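MsStt7d protein (Micromonas, PDB 4IX5) probably acts as a protein kinase, binding ATP and metal ions in a catalytic domain of the eukaryotic protein kinase type. Local coordinates at residues C65-N70 / L107-A112; T118-M123 / K170-I175. All coordinates share one frame; numbering follows the deposited sequence.

Contacts 1 and 2 lie in the two lobes of one kinase domain. Contact 1 belongs to the N-terminal lobe, where helix 59-76 packs on strand 106-112 of the five-stranded antiparallel sheet. Contact 2 lies in the C-terminal lobe and joins the start of helix 119-125 to the loop leading into strand 174-176. Along the chain they come in series, the hinge after Ala112 running from the first to the second. Their centres are about 21 Å apart and their nearest atoms about 7 Å, so they do not touch; the bound ATP analogue meets both, in the nucleotide cleft between the lobes.

Contact 1 of 2, residues C65-N70 / L107-A112; sequences CEMDVN and LWLMWA. With ANP (phosphoaminophosphonic acid-adenylate ester), chain G.
Leu109 and Met67 carry the apolar half of this contact, and Trp111 the polar half. The branched end of Leu109 rises from the strand against the flank of the helix: CD2 lies 3.7 Å from Met67 CB and stays close to the thioether as well, while CD1 reaches the Met67 backbone and Glu66 CG. With CG anti to the backbone N (chi1 180°), the Met67 chain runs out across Leu109, the two side chains meeting at about a right angle, until SD comes 4.3 Å from Leu107 CD2.

About one turn after Met67, Asn70 meets the edge of the Trp111 indole. NE1 donates to Asn70 OD1 over 2.9 Å in a nearly straight bond (170°), the oxygen lying in the ring plane; seen from the amide, however, the donor stands well above the carbonyl plane. Asn70 is itself steadied by ND2, which donates 2.9 Å to Glu66 O, an oxygen that also receives Asn70 N from the other face. An alanine here would take away both side-chain bonds, is likely to leave the indole N-H without a partner on this side, and would probably let the ring turn more freely. The Glu66 carboxylate is tilted 39° from the plane of the same indole, OE2 being 3.6 Å from Trp111 CZ2, while OE1 forms a salt bridge with Lys50, the lysine-glutamate pair characteristic of an active kinase conformation.

At the end of the strand, Ala112 O accepts a 2.9 Å hydrogen bond from N6 of the analogue, the adenine contact expected of a kinase hinge. Helix 59-76, in the position of the kinase C-helix, thus lies on one face of the antiparallel sheet, where strand 106-112 runs between strands 45-52 and 84-90, and Cys87 and Phe84 of the latter extend the packing around Met67, Leu109, Asn70 and Trp111.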
loop_
_atom_site.group_PDB
_atom_site.type_symbol
_atom_site.label_atom_id
_atom_site.label_comp_id
_atom_site.label_asym_id
_atom_site.label_seq_id
_atom_site.Cartn_x
_atom_site.Cartn_y
_atom_site.Cartn_z
ATOM N N CYS B 65 1.738 -13.575 8.263
ATOM C CA CYS B 65 0.640 -14.403 7.778
ATOM C C CYS B 65 0.918 -14.898 6.357
ATOM O O CYS B 65 0.690 -16.079 6.052
ATOM C CB CYS B 65 -0.691 -13.654 7.844
ATOM S SG CYS B 65 -2.123 -14.728 7.598
ATOM N N GLU B 66 1.406 -14.016 5.492
ATOM C CA GLU B 66 1.778 -14.428 4.138
ATOM C C GLU B 66 2.808 -15.557 4.210
ATOM O O GLU B 66 2.735 -16.530 3.450
ATOM C CB GLU B 66 2.316 -13.245 3.325
ATOM C CG GLU B 66 2.823 -13.643 1.943
ATOM C CD GLU B 66 3.136 -12.457 1.046
ATOM O OE1 GLU B 66 3.053 -11.296 1.509
ATOM O OE2 GLU B 66 3.471 -12.696 -0.134
ATOM N N MET B 67 3.765 -15.431 5.124
ATOM C CA MET B 67 4.735 -16.506 5.336
ATOM C C MET B 67 4.054 -17.822 5.727
ATOM O O MET B 67 4.318 -18.870 5.121
ATOM C CB MET B 67 5.757 -16.112 6.417
ATOM C CG MET B 67 6.788 -17.195 6.681
ATOM S SD MET B 67 8.100 -16.550 7.745
ATOM C CE MET B 67 7.231 -16.422 9.307
ATOM N N ASP B 68 3.199 -17.765 6.751
ATOM C CA ASP B 68 2.458 -18.931 7.246
ATOM C C ASP B 68 1.666 -19.604 6.122
ATOM O O ASP B 68 1.683 -20.827 5.991
ATOM C CB ASP B 68 1.465 -18.535 8.348
ATOM C CG ASP B 68 2.144 -18.150 9.660
ATOM O OD1 ASP B 68 3.345 -18.422 9.826
ATOM O OD2 ASP B 68 1.457 -17.585 10.534
ATOM N N VAL B 69 0.959 -18.802 5.334
ATOM C CA VAL B 69 0.145 -19.358 4.245
ATOM C C VAL B 69 1.047 -19.974 3.180
ATOM O O VAL B 69 0.723 -21.019 2.629
ATOM C CB VAL B 69 -0.805 -18.315 3.635
ATOM C CG1 VAL B 69 -1.571 -18.912 2.438
ATOM C CG2 VAL B 69 -1.780 -17.808 4.691
ATOM N N ASN B 70 2.193 -19.346 2.907
ATOM C CA ASN B 70 3.138 -19.908 1.930
ATOM C C ASN B 70 3.673 -21.261 2.360
ATOM O O ASN B 70 3.864 -22.155 1.526
ATOM C CB ASN B 70 4.301 -18.958 1.637
ATOM C CG ASN B 70 4.037 -18.077 0.432
ATOM O OD1 ASN B 70 4.260 -18.484 -0.715
ATOM N ND2 ASN B 70 3.545 -16.871 0.682
ATOM N N LEU B 107 12.419 -9.063 8.517
ATOM C CA LEU B 107 12.037 -10.346 7.940
ATOM C C LEU B 107 11.892 -10.267 6.427
ATOM O O LEU B 107 11.262 -9.352 5.905
ATOM C CB LEU B 107 10.705 -10.793 8.531
ATOM C CG LEU B 107 10.170 -12.145 8.083
ATOM C CD1 LEU B 107 11.138 -13.224 8.519
ATOM C CD2 LEU B 107 8.788 -12.393 8.686
ATOM N N TRP B 108 12.470 -11.239 5.731
ATOM C CA TRP B 108 12.348 -11.325 4.274
ATOM C C TRP B 108 11.748 -12.667 3.898
ATOM O O TRP B 108 12.011 -13.677 4.558
ATOM C CB TRP B 108 13.725 -11.204 3.616
ATOM C CG TRP B 108 14.325 -9.823 3.654
ATOM C CD1 TRP B 108 15.068 -9.266 4.661
ATOM C CD2 TRP B 108 14.267 -8.854 2.610
ATOM N NE1 TRP B 108 15.458 -7.995 4.304
ATOM C CE2 TRP B 108 14.972 -7.718 3.050
ATOM C CE3 TRP B 108 13.680 -8.837 1.344
ATOM C CZ2 TRP B 108 15.106 -6.580 2.267
ATOM C CZ3 TRP B 108 13.801 -7.699 0.572
ATOM C CH2 TRP B 108 14.504 -6.586 1.034
ATOM N N LEU B 109 10.931 -12.679 2.847
ATOM C CA LEU B 109 10.491 -13.941 2.243
ATOM C C LEU B 109 11.144 -14.107 0.874
ATOM O O LEU B 109 11.438 -13.126 0.190
ATOM C CB LEU B 109 8.966 -13.971 2.083
ATOM C CG LEU B 109 8.132 -13.711 3.340
ATOM C CD1 LEU B 109 6.631 -13.914 3.014
ATOM C CD2 LEU B 109 8.561 -14.604 4.504
ATOM N N MET B 110 11.359 -15.351 0.457
ATOM C CA MET B 110 11.999 -15.593 -0.833
ATOM C C MET B 110 11.274 -16.667 -1.649
ATOM O O MET B 110 10.781 -17.657 -1.098
ATOM C CB MET B 110 13.463 -16.004 -0.611
ATOM C CG MET B 110 14.266 -16.129 -1.891
ATOM S SD MET B 110 16.016 -16.354 -1.521
ATOM C CE MET B 110 15.988 -18.048 -0.959
ATOM N N TRP B 111 11.199 -16.443 -2.960
ATOM C CA TRP B 111 10.573 -17.385 -3.884
ATOM C C TRP B 111 11.446 -17.519 -5.118
ATOM O O TRP B 111 12.263 -16.642 -5.408
ATOM C CB TRP B 111 9.211 -16.865 -4.376
ATOM C CG TRP B 111 8.158 -16.653 -3.348
ATOM C CD1 TRP B 111 7.157 -17.513 -3.002
ATOM C CD2 TRP B 111 7.970 -15.479 -2.561
ATOM N NE1 TRP B 111 6.363 -16.954 -2.026
ATOM C CE2 TRP B 111 6.842 -15.704 -1.738
ATOM C CE3 TRP B 111 8.656 -14.261 -2.465
ATOM C CZ2 TRP B 111 6.364 -14.747 -0.840
ATOM C CZ3 TRP B 111 8.179 -13.298 -1.575
ATOM C CH2 TRP B 111 7.046 -13.556 -0.765
ATOM N N ALA B 112 11.266 -18.604 -5.867
ATOM C CA ALA B 112 11.877 -18.691 -7.187
ATOM C C ALA B 112 11.307 -17.601 -8.077
ATOM O O ALA B 112 10.117 -17.316 -8.012
ATOM C CB ALA B 112 11.577 -20.039 -7.810
HETATM P PG ANP G . 2.771 -5.527 -6.881
HETATM O O1G ANP G . 1.910 -4.397 -6.482
HETATM O O2G ANP G . 1.832 -6.793 -7.166
HETATM O O3G ANP G . 3.537 -5.095 -8.215
HETATM P PB ANP G . 3.229 -6.882 -4.244
HETATM O O1B ANP G . 3.613 -6.263 -2.955
HETATM O O2B ANP G . 1.622 -6.989 -4.372
HETATM N N3B ANP G . 3.860 -5.953 -5.589
HETATM P PA ANP G . 3.748 -9.396 -5.476
HETATM O O1A ANP G . 4.116 -10.716 -4.854
HETATM O O2A ANP G . 2.390 -9.236 -6.111
HETATM O O3A ANP G . 3.899 -8.340 -4.272
HETATM O "O5'" ANP G . 4.845 -8.990 -6.578
HETATM C "C5'" ANP G . 4.924 -7.703 -7.198
HETATM C "C4'" ANP G . 5.785 -7.745 -8.457
HETATM O "O4'" ANP G . 6.814 -8.724 -8.321
HETATM C "C3'" ANP G . 4.971 -8.141 -9.673
HETATM O "O3'" ANP G . 5.399 -7.394 -10.798
HETATM C "C2'" ANP G . 5.382 -9.547 -9.988
HETATM O "O2'" ANP G . 5.503 -9.622 -11.398
HETATM C "C1'" ANP G . 6.743 -9.712 -9.344
HETATM N N9 ANP G . 6.858 -11.052 -8.741
HETATM C C8 ANP G . 6.361 -11.421 -7.555
HETATM N N7 ANP G . 6.631 -12.712 -7.280
HETATM C C5 ANP G . 7.318 -13.189 -8.320
HETATM C C6 ANP G . 7.910 -14.486 -8.682
HETATM N N6 ANP G . 7.814 -15.527 -7.837
HETATM N N1 ANP G . 8.546 -14.572 -9.855
HETATM C C2 ANP G . 8.641 -13.535 -10.694
HETATM N N3 ANP G . 8.120 -12.328 -10.437
HETATM C C4 ANP G . 7.458 -12.101 -9.289
#

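Contact 2 of 2, residues T118-M123 / K170-I175; sequences TVEALM and KPANLI. With MG (magnesium ion), chain F; ANP (phosphoaminophosphonic acid-adenylate ester), chain G.
Pro171 is the bump that fits against the first turn of helix 119-125. Its CB packs against the backbone of Glu120 and lies 4.0 Å from Val119 CG1, while CG meets the Met123 methyl CE at 3.9 Å; the ring fills the hollow formed by Val119 CG1, the Met123 methyl and the Glu120 backbone between them. Beside it, Val119 CG2 presses on Leu174 CB at 3.6 Å, the two side chains lying alongside and pointing the same way. Val119 N donates to Leu174 O (2.8 Å), and Glu120 N adds a weak bond to Pro171 O.

Residues 170-173 end the kinase catalytic loop, and the chain passes into strand 174-176; Asn173 points away from the helix to bind magnesium through OD1, together with Asp188 and phosphate oxygens of the analogue. Thr118 is the N-cap: its OG1, set between the backbone N and carbonyl carbon (chi1 66°), accepts from Ala121 N, which sets the methyl CG2 beside Ala172 O and the ribose O2'. The Glu120 carboxylate comes over Ala172 CB, OE2 3.6 Å away, and a water joins OE2 to Ala172 N. Ile175 CD1 meets adenine C2 at 3.4 Å.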
loop_
_atom_site.group_PDB
_atom_site.type_symbol
_atom_site.label_atom_id
_atom_site.label_comp_id
_atom_site.label_asym_id
_atom_site.label_seq_id
_atom_site.Cartn_x
_atom_site.Cartn_y
_atom_site.Cartn_z
ATOM N N THR B 118 4.004 -11.235 -16.387
ATOM C CA THR B 118 2.730 -11.613 -15.784
ATOM C C THR B 118 1.760 -11.782 -16.927
ATOM O O THR B 118 1.993 -11.293 -18.035
ATOM C CB THR B 118 2.145 -10.551 -14.832
ATOM O OG1 THR B 118 1.792 -9.372 -15.572
ATOM C CG2 THR B 118 3.130 -10.224 -13.726
ATOM N N VAL B 119 0.661 -12.465 -16.652
ATOM C CA VAL B 119 -0.366 -12.647 -17.659
ATOM C C VAL B 119 -0.921 -11.283 -18.043
ATOM O O VAL B 119 -1.285 -11.056 -19.191
ATOM C CB VAL B 119 -1.461 -13.597 -17.154
ATOM C CG1 VAL B 119 -2.698 -13.527 -18.050
ATOM C CG2 VAL B 119 -0.893 -15.026 -17.086
ATOM N N GLU B 120 -0.947 -10.366 -17.086
ATOM C CA GLU B 120 -1.460 -9.023 -17.366
ATOM C C GLU B 120 -0.598 -8.353 -18.431
ATOM O O GLU B 120 -1.104 -7.833 -19.437
ATOM C CB GLU B 120 -1.484 -8.172 -16.097
ATOM C CG GLU B 120 -1.980 -6.738 -16.342
ATOM C CD GLU B 120 -1.752 -5.840 -15.142
ATOM O OE1 GLU B 120 -0.623 -5.333 -14.999
ATOM O OE2 GLU B 120 -2.690 -5.655 -14.336
ATOM N N ALA B 121 0.708 -8.372 -18.204
ATOM C CA ALA B 121 1.660 -7.758 -19.120
ATOM C C ALA B 121 1.592 -8.405 -20.501
ATOM O O ALA B 121 1.579 -7.718 -21.520
ATOM C CB ALA B 121 3.087 -7.845 -18.545
ATOM N N LEU B 122 1.527 -9.731 -20.527
ATOM C CA LEU B 122 1.504 -10.463 -21.790
ATOM C C LEU B 122 0.233 -10.232 -22.580
ATOM O O LEU B 122 0.285 -9.984 -23.784
ATOM C CB LEU B 122 1.677 -11.963 -21.539
ATOM C CG LEU B 122 3.055 -12.403 -21.047
ATOM C CD1 LEU B 122 2.940 -13.771 -20.419
ATOM C CD2 LEU B 122 4.056 -12.414 -22.190
ATOM N N MET B 123 -0.911 -10.339 -21.911
ATOM C CA MET B 123 -2.190 -10.217 -22.605
ATOM C C MET B 123 -2.341 -8.817 -23.188
ATOM O O MET B 123 -3.024 -8.617 -24.191
ATOM C CB MET B 123 -3.363 -10.551 -21.674
ATOM C CG MET B 123 -3.708 -9.471 -20.656
ATOM S SD MET B 123 -5.012 -9.992 -19.519
ATOM C CE MET B 123 -5.420 -8.432 -18.714
ATOM N N LYS B 170 -6.093 -12.379 -10.287
ATOM C CA LYS B 170 -6.176 -11.443 -11.409
ATOM C C LYS B 170 -4.977 -11.747 -12.290
ATOM O O LYS B 170 -4.047 -12.421 -11.852
ATOM C CB LYS B 170 -6.142 -9.980 -10.912
ATOM C CG LYS B 170 -4.906 -9.657 -10.087
ATOM C CD LYS B 170 -5.056 -8.306 -9.385
ATOM C CE LYS B 170 -3.849 -7.973 -8.521
ATOM N NZ LYS B 170 -4.271 -7.026 -7.457
ATOM N N PRO B 171 -4.985 -11.258 -13.535
ATOM C CA PRO B 171 -3.885 -11.519 -14.460
ATOM C C PRO B 171 -2.550 -11.032 -13.925
ATOM O O PRO B 171 -1.526 -11.654 -14.200
ATOM C CB PRO B 171 -4.303 -10.746 -15.709
ATOM C CG PRO B 171 -5.813 -10.845 -15.676
ATOM C CD PRO B 171 -6.147 -10.660 -14.221
ATOM N N ALA B 172 -2.563 -9.952 -13.157
ATOM C CA ALA B 172 -1.328 -9.421 -12.594
ATOM C C ALA B 172 -0.673 -10.376 -11.602
ATOM O O ALA B 172 0.525 -10.267 -11.321
ATOM C CB ALA B 172 -1.591 -8.075 -11.925
ATOM N N ASN B 173 -1.459 -11.296 -11.057
ATOM C CA ASN B 173 -0.929 -12.261 -10.088
ATOM C C ASN B 173 -0.817 -13.662 -10.682
ATOM O O ASN B 173 -0.894 -14.661 -9.967
ATOM C CB ASN B 173 -1.774 -12.264 -8.808
ATOM C CG ASN B 173 -1.389 -11.130 -7.867
ATOM O OD1 ASN B 173 -0.271 -10.627 -7.940
ATOM N ND2 ASN B 173 -2.296 -10.738 -6.985
ATOM N N LEU B 174 -0.650 -13.720 -11.997
ATOM C CA LEU B 174 -0.384 -14.980 -12.689
ATOM C C LEU B 174 0.892 -14.821 -13.509
ATOM O O LEU B 174 1.083 -13.809 -14.195
ATOM C CB LEU B 174 -1.565 -15.357 -13.594
ATOM C CG LEU B 174 -2.843 -15.786 -12.867
ATOM C CD1 LEU B 174 -4.043 -15.718 -13.795
ATOM C CD2 LEU B 174 -2.685 -17.199 -12.304
ATOM N N ILE B 175 1.765 -15.826 -13.447
ATOM C CA ILE B 175 2.957 -15.833 -14.278
ATOM C C ILE B 175 2.982 -17.117 -15.098
ATOM O O ILE B 175 2.731 -18.188 -14.563
ATOM C CB ILE B 175 4.231 -15.776 -13.409
ATOM C CG1 ILE B 175 4.268 -14.463 -12.631
ATOM C CG2 ILE B 175 5.495 -15.944 -14.265
ATOM C CD1 ILE B 175 5.499 -14.329 -11.755
HETATM MG MG MG F . 0.509 -8.689 -6.494
HETATM P PG ANP G . 2.771 -5.527 -6.881
HETATM O O1G ANP G . 1.910 -4.397 -6.482
HETATM O O2G ANP G . 1.832 -6.793 -7.166
HETATM O O3G ANP G . 3.537 -5.095 -8.215
HETATM P PB ANP G . 3.229 -6.882 -4.244
HETATM O O1B ANP G . 3.613 -6.263 -2.955
HETATM O O2B ANP G . 1.622 -6.989 -4.372
HETATM N N3B ANP G . 3.860 -5.953 -5.589
HETATM P PA ANP G . 3.748 -9.396 -5.476
HETATM O O1A ANP G . 4.116 -10.716 -4.854
HETATM O O2A ANP G . 2.390 -9.236 -6.111
HETATM O O3A ANP G . 3.899 -8.340 -4.272
HETATM O "O5'" ANP G . 4.845 -8.990 -6.578
HETATM C "C5'" ANP G . 4.924 -7.703 -7.198
HETATM C "C4'" ANP G . 5.785 -7.745 -8.457
HETATM O "O4'" ANP G . 6.814 -8.724 -8.321
HETATM C "C3'" ANP G . 4.971 -8.141 -9.673
HETATM O "O3'" ANP G . 5.399 -7.394 -10.798
HETATM C "C2'" ANP G . 5.382 -9.547 -9.988
HETATM O "O2'" ANP G . 5.503 -9.622 -11.398
HETATM C "C1'" ANP G . 6.743 -9.712 -9.344
HETATM N N9 ANP G . 6.858 -11.052 -8.741
HETATM C C8 ANP G . 6.361 -11.421 -7.555
HETATM N N7 ANP G . 6.631 -12.712 -7.280
HETATM C C5 ANP G . 7.318 -13.189 -8.320
HETATM C C6 ANP G . 7.910 -14.486 -8.682
HETATM N N6 ANP G . 7.814 -15.527 -7.837
HETATM N N1 ANP G . 8.546 -14.572 -9.855
HETATM C C2 ANP G . 8.641 -13.535 -10.694
HETATM N N3 ANP G . 8.120 -12.328 -10.437
HETATM C C4 ANP G . 7.458 -12.101 -9.289
HETATM O O HOH W 1 -4.476 -7.739 -13.708
HETATM O O HOH W 2 -0.110 -6.940 -8.188
#